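Local coordinates for protein diaminopimelate decarboxylase (Helicobacter pylori, PDB 2QGH) that probably catalyses the pyridoxal-phosphate-dependent decarboxylation of meso-diaminopimelate to L-lysine, the last step of lysine biosynthesis, at residues I61-K66 with S82-V87; R238-G244 with L274-P280. All blocks are in the same frame, centred on the assembly; numbering follows the deposited sequence.

Interaction 1. Residues I61-K66 with S82-V87. With PLP (pyridoxal-5'-phosphate), chain B.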
# COMPACT_ATOMS: atom_id res chain seq x y z
N ILE A 61 10.93 -6.38 26.46
CA ILE A 61 10.09 -5.60 25.56
C ILE A 61 10.62 -5.70 24.13
O ILE A 61 11.63 -5.10 23.78
CB ILE A 61 10.03 -4.13 26.00
CG1 ILE A 61 9.58 -4.05 27.45
CG2 ILE A 61 9.06 -3.35 25.11
CD1 ILE A 61 8.28 -4.81 27.73
N CYS A 62 9.93 -6.48 23.30
CA CYS A 62 10.34 -6.66 21.92
C CYS A 62 9.57 -5.77 20.98
O CYS A 62 8.45 -6.08 20.59
CB CYS A 62 10.16 -8.12 21.51
SG CYS A 62 11.23 -9.26 22.40
N TYR A 63 10.19 -4.65 20.62
CA TYR A 63 9.58 -3.70 19.71
C TYR A 63 9.18 -4.35 18.38
O TYR A 63 10.00 -4.98 17.70
CB TYR A 63 10.55 -2.54 19.46
CG TYR A 63 10.10 -1.60 18.39
CD1 TYR A 63 8.91 -0.88 18.53
CD2 TYR A 63 10.81 -1.46 17.21
CE1 TYR A 63 8.44 -0.06 17.53
CE2 TYR A 63 10.36 -0.64 16.19
CZ TYR A 63 9.17 0.06 16.36
OH TYR A 63 8.70 0.85 15.35
N ALA A 64 7.91 -4.23 18.01
CA ALA A 64 7.43 -4.81 16.76
C ALA A 64 7.84 -3.90 15.60
O ALA A 64 7.24 -2.85 15.37
CB ALA A 64 5.91 -4.95 16.82
N LEU A 65 8.88 -4.32 14.88
CA LEU A 65 9.42 -3.56 13.75
C LEU A 65 8.41 -3.16 12.69
O LEU A 65 8.50 -2.07 12.11
CB LEU A 65 10.59 -4.31 13.10
CG LEU A 65 11.97 -4.14 13.77
CD1 LEU A 65 11.90 -4.55 15.23
CD2 LEU A 65 13.02 -4.96 13.03
N LYS A 66 7.45 -4.03 12.42
CA LYS A 66 6.41 -3.74 11.45
C LYS A 66 5.85 -2.33 11.64
O LYS A 66 5.43 -1.70 10.68
CB LYS A 66 5.29 -4.77 11.57
CG LYS A 66 4.68 -4.83 12.97
CD LYS A 66 3.67 -5.96 13.08
CE LYS A 66 4.35 -7.31 12.88
NZ LYS A 66 5.38 -7.57 13.92
N SER A 82 16.68 -2.57 23.97
CA SER A 82 15.39 -3.07 23.54
C SER A 82 15.52 -4.38 22.78
O SER A 82 16.60 -4.72 22.28
CB SER A 82 14.69 -2.06 22.65
OG SER A 82 13.52 -2.62 22.09
N GLY A 83 14.42 -5.11 22.71
CA GLY A 83 14.39 -6.36 21.98
C GLY A 83 13.72 -6.07 20.66
O GLY A 83 13.47 -4.91 20.34
N ALA A 84 13.42 -7.11 19.89
CA ALA A 84 12.77 -6.90 18.60
C ALA A 84 11.83 -8.04 18.21
O ALA A 84 12.20 -9.21 18.29
CB ALA A 84 13.82 -6.71 17.51
N ASP A 85 10.61 -7.69 17.83
CA ASP A 85 9.64 -8.69 17.37
C ASP A 85 9.68 -8.55 15.86
O ASP A 85 9.28 -7.53 15.31
CB ASP A 85 8.25 -8.38 17.91
CG ASP A 85 7.16 -9.09 17.13
OD1 ASP A 85 7.29 -10.31 16.88
OD2 ASP A 85 6.16 -8.43 16.77
N CYS A 86 10.19 -9.58 15.19
CA CYS A 86 10.33 -9.59 13.74
C CYS A 86 9.39 -10.57 13.06
O CYS A 86 8.97 -11.56 13.66
CB CYS A 86 11.78 -9.92 13.39
SG CYS A 86 12.96 -8.77 14.16
N VAL A 87 9.05 -10.29 11.80
CA VAL A 87 8.16 -11.17 11.06
C VAL A 87 8.77 -11.58 9.72
O VAL A 87 8.11 -12.21 8.89
CB VAL A 87 6.76 -10.49 10.84
CG1 VAL A 87 6.86 -9.32 9.84
CG2 VAL A 87 5.74 -11.53 10.39
N1 PLP B . 3.21 -8.77 17.87
C2 PLP B . 2.57 -9.48 16.83
C2A PLP B . 2.75 -10.94 16.71
C3 PLP B . 1.77 -8.73 15.88
O3 PLP B . 1.14 -9.37 14.83
C4 PLP B . 1.63 -7.35 16.00
C4A PLP B . 0.58 -6.74 15.14
C5 PLP B . 2.27 -6.65 17.03
C6 PLP B . 3.06 -7.38 18.01
C5A PLP B . 2.41 -5.19 17.14
O4P PLP B . 1.23 -4.66 17.69
P PLP B . 1.05 -3.22 17.90
O1P PLP B . 1.69 -2.22 16.88
O2P PLP B . 1.66 -2.99 19.35
O3P PLP B . -0.51 -2.98 17.86
O HOH W 1 7.73 -6.99 13.19
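D85 and K66 meet in a salt bridge at the end of two parallel barrel strands. The backbones pair through D85 N to Y63 O (2.8 Å) and the longer L65 N to D85 O, setting D85 beside A64 on the face turned to the cofactor. Its CB rests 3.5 Å from C62 O. With CG anti to the backbone N (chi1 161°), the carboxylate runs on toward PLP, CG lying about equally far from K66 NZ and PLP N1. OD2 does most of the touching: it takes a weak bond from K66 NZ (3.1 Å), lies 3.2 Å from PLP N1 and rests against the methyl of A64, a residue small enough to pack also on PLP C5A. K66 bends at chi3 and chi4 (63° and 62°), which folds NZ back toward the aspartate while CD stays 3.8 Å from PLP C4A. A water accepts from K66 N, donates to D85 O and lies against K66 NZ. In this fold family the equivalent lysine carries PLP as an internal aldimine; here K66 NZ, weakly paired with D85, stands 5.0 Å from PLP C4A, consistent with a lysine displaced from the cofactor in the complex with L-lysine.

Interaction 2. Residues R238-G244 with L274-P280. With PLP (pyridoxal-5'-phosphate), chain B.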
# COMPACT_ATOMS: atom_id res chain seq x y z
N ARG A 238 9.80 -20.84 29.92
CA ARG A 238 10.62 -19.81 30.55
C ARG A 238 10.07 -18.42 30.24
O ARG A 238 10.38 -17.46 30.94
CB ARG A 238 12.07 -19.92 30.07
CG ARG A 238 12.80 -21.20 30.53
CD ARG A 238 13.59 -20.96 31.83
NE ARG A 238 13.92 -22.19 32.56
CZ ARG A 238 14.63 -22.22 33.69
NH1 ARG A 238 15.10 -21.09 34.20
NH2 ARG A 238 14.85 -23.36 34.32
N PHE A 239 9.24 -18.33 29.20
CA PHE A 239 8.65 -17.07 28.76
C PHE A 239 7.13 -17.11 28.57
O PHE A 239 6.55 -18.15 28.24
CB PHE A 239 9.26 -16.63 27.42
CG PHE A 239 10.76 -16.55 27.42
CD1 PHE A 239 11.42 -15.43 27.92
CD2 PHE A 239 11.52 -17.59 26.89
CE1 PHE A 239 12.81 -15.35 27.89
CE2 PHE A 239 12.91 -17.51 26.86
CZ PHE A 239 13.55 -16.38 27.36
N PHE A 240 6.50 -15.96 28.76
CA PHE A 240 5.06 -15.80 28.59
C PHE A 240 4.93 -14.53 27.74
O PHE A 240 5.13 -13.41 28.25
CB PHE A 240 4.37 -15.62 29.94
CG PHE A 240 2.86 -15.71 29.88
CD1 PHE A 240 2.22 -16.95 29.85
CD2 PHE A 240 2.08 -14.55 29.84
CE1 PHE A 240 0.84 -17.04 29.79
CE2 PHE A 240 0.69 -14.63 29.77
CZ PHE A 240 0.07 -15.88 29.75
N ASP A 241 4.60 -14.69 26.47
CA ASP A 241 4.50 -13.55 25.56
C ASP A 241 3.07 -13.08 25.29
O ASP A 241 2.27 -13.80 24.71
CB ASP A 241 5.17 -13.92 24.24
CG ASP A 241 5.64 -12.71 23.48
OD1 ASP A 241 4.93 -11.68 23.48
OD2 ASP A 241 6.73 -12.80 22.87
N VAL A 242 2.78 -11.84 25.69
CA VAL A 242 1.45 -11.27 25.50
C VAL A 242 1.28 -10.48 24.20
O VAL A 242 0.21 -9.94 23.93
CB VAL A 242 1.08 -10.33 26.67
CG1 VAL A 242 1.19 -11.07 27.99
CG2 VAL A 242 1.97 -9.12 26.66
N GLY A 243 2.34 -10.41 23.39
CA GLY A 243 2.28 -9.67 22.14
C GLY A 243 2.17 -8.17 22.35
O GLY A 243 2.56 -7.65 23.40
N GLY A 244 1.64 -7.47 21.35
CA GLY A 244 1.47 -6.03 21.47
C GLY A 244 -0.02 -5.73 21.42
O GLY A 244 -0.81 -6.45 22.04
N LEU A 274 7.44 -16.88 35.23
CA LEU A 274 7.91 -16.79 33.86
C LEU A 274 8.30 -15.37 33.50
O LEU A 274 7.80 -14.41 34.09
CB LEU A 274 6.82 -17.25 32.90
CG LEU A 274 6.40 -18.71 33.00
CD1 LEU A 274 5.19 -18.98 32.13
CD2 LEU A 274 7.57 -19.57 32.58
N THR A 275 9.19 -15.23 32.53
CA THR A 275 9.62 -13.91 32.08
C THR A 275 8.54 -13.41 31.13
O THR A 275 8.24 -14.05 30.12
CB THR A 275 10.96 -13.97 31.32
OG1 THR A 275 12.00 -14.40 32.22
CG2 THR A 275 11.32 -12.58 30.76
N ILE A 276 7.95 -12.27 31.46
CA ILE A 276 6.90 -11.74 30.60
C ILE A 276 7.52 -10.99 29.43
O ILE A 276 8.51 -10.28 29.57
CB ILE A 276 5.91 -10.86 31.44
CG1 ILE A 276 5.01 -10.01 30.52
CG2 ILE A 276 6.67 -10.00 32.44
CD1 ILE A 276 5.68 -8.77 29.98
N ILE A 277 6.94 -11.20 28.25
CA ILE A 277 7.40 -10.54 27.03
C ILE A 277 6.25 -9.75 26.42
O ILE A 277 5.12 -10.24 26.31
CB ILE A 277 7.88 -11.55 25.95
CG1 ILE A 277 9.14 -12.29 26.42
CG2 ILE A 277 8.18 -10.80 24.66
CD1 ILE A 277 9.69 -13.26 25.36
N CYS A 278 6.56 -8.52 26.02
CA CYS A 278 5.57 -7.67 25.38
C CYS A 278 6.14 -7.30 24.01
O CYS A 278 7.34 -7.06 23.87
CB CYS A 278 5.32 -6.40 26.19
SG CYS A 278 4.64 -6.66 27.85
N GLU A 279 5.27 -7.25 23.01
CA GLU A 279 5.68 -6.91 21.66
C GLU A 279 4.99 -5.61 21.19
O GLU A 279 4.34 -5.59 20.15
CB GLU A 279 5.35 -8.07 20.73
CG GLU A 279 5.88 -9.41 21.25
CD GLU A 279 5.51 -10.57 20.36
OE1 GLU A 279 4.42 -10.54 19.76
OE2 GLU A 279 6.31 -11.53 20.26
N PRO A 280 5.15 -4.51 21.95
CA PRO A 280 4.53 -3.24 21.57
C PRO A 280 5.11 -2.66 20.28
O PRO A 280 6.32 -2.70 20.05
CB PRO A 280 4.82 -2.36 22.77
CG PRO A 280 6.18 -2.81 23.17
CD PRO A 280 6.04 -4.33 23.10
N1 PLP B . 3.21 -8.77 17.87
C2 PLP B . 2.57 -9.48 16.83
C2A PLP B . 2.75 -10.94 16.71
C3 PLP B . 1.77 -8.73 15.88
O3 PLP B . 1.14 -9.37 14.83
C4 PLP B . 1.63 -7.35 16.00
C4A PLP B . 0.58 -6.74 15.14
C5 PLP B . 2.27 -6.65 17.03
C6 PLP B . 3.06 -7.38 18.01
C5A PLP B . 2.41 -5.19 17.14
O4P PLP B . 1.23 -4.66 17.69
P PLP B . 1.05 -3.22 17.90
O1P PLP B . 1.69 -2.22 16.88
O2P PLP B . 1.66 -2.99 19.35
O3P PLP B . -0.51 -2.98 17.86
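The last beta-alpha-beta unit of the TIM-like barrel joins F239-D241 to T275-I277 as parallel neighbours, and the loops that follow reach the PLP site. The backbones interleave as parallel strands do: F240 N bonds to T275 O, I277 N returns to F240 O, and V242 N reaches I277 O, each at 2.9 Å. F239 lies beside T275 and crosses I277, its CD1 3.8 Å from I277 CD1, so a flat aromatic ring and branched side chains pack on the inner face at the end of the barrel away from PLP, where F239 is partly exposed. Nearer PLP this face turns acidic. With CG anti to the backbone N (chi1 -155°), the D241 carboxylate runs forward along the strand, where OD1 accepts from G243 N in an Asx turn that shapes the glycine loop. G243 adopts a positive phi of 68°, natural for a residue without a side chain, and its O receives E279 N from above the carbonyl plane (2.8 Å). E279 extends beyond CG and crosses D241 at about a right angle. Their carboxylate planes are 74° apart, and D241 OD2 comes within 2.9 Å of E279 OE2, two acceptors with no bond between them. E279 OE1 accepts from H203 and stands 2.9 Å from PLP N1; a carboxylate beside N1 would probably favour a protonated pyridine nitrogen, as in other PLP enzymes with an acid at this position. On the outer face V242 and C278 pack against Y261 of helix 258-268; within the wall, strand 197-203 flanks 238-244 and strand 59-64 lies beside 274-280.

The two contacts are strand pairs of the same closed parallel barrel, and strand 59-64 seals it against strand 275-278: C62 N lies 2.7 Å from C278 O and A64 N 3.0 Å from P280 O, both probable hydrogen bonds. Interaction 1 is buried throughout, whereas interaction 2 runs from the exposed R238, through an apolar interior, to the cofactor. Both deliver a carboxylate to the pyridine nitrogen, but in different company: a lysine accompanies the aspartate of 82-87, while a second acid crowds the glutamate of 274-280. Interaction 1 holds the lysine whose chain passes the C4A side of PLP and touches the second subunit, which interaction 2 does not; interaction 2 adds the glycine loop leading toward the phosphate.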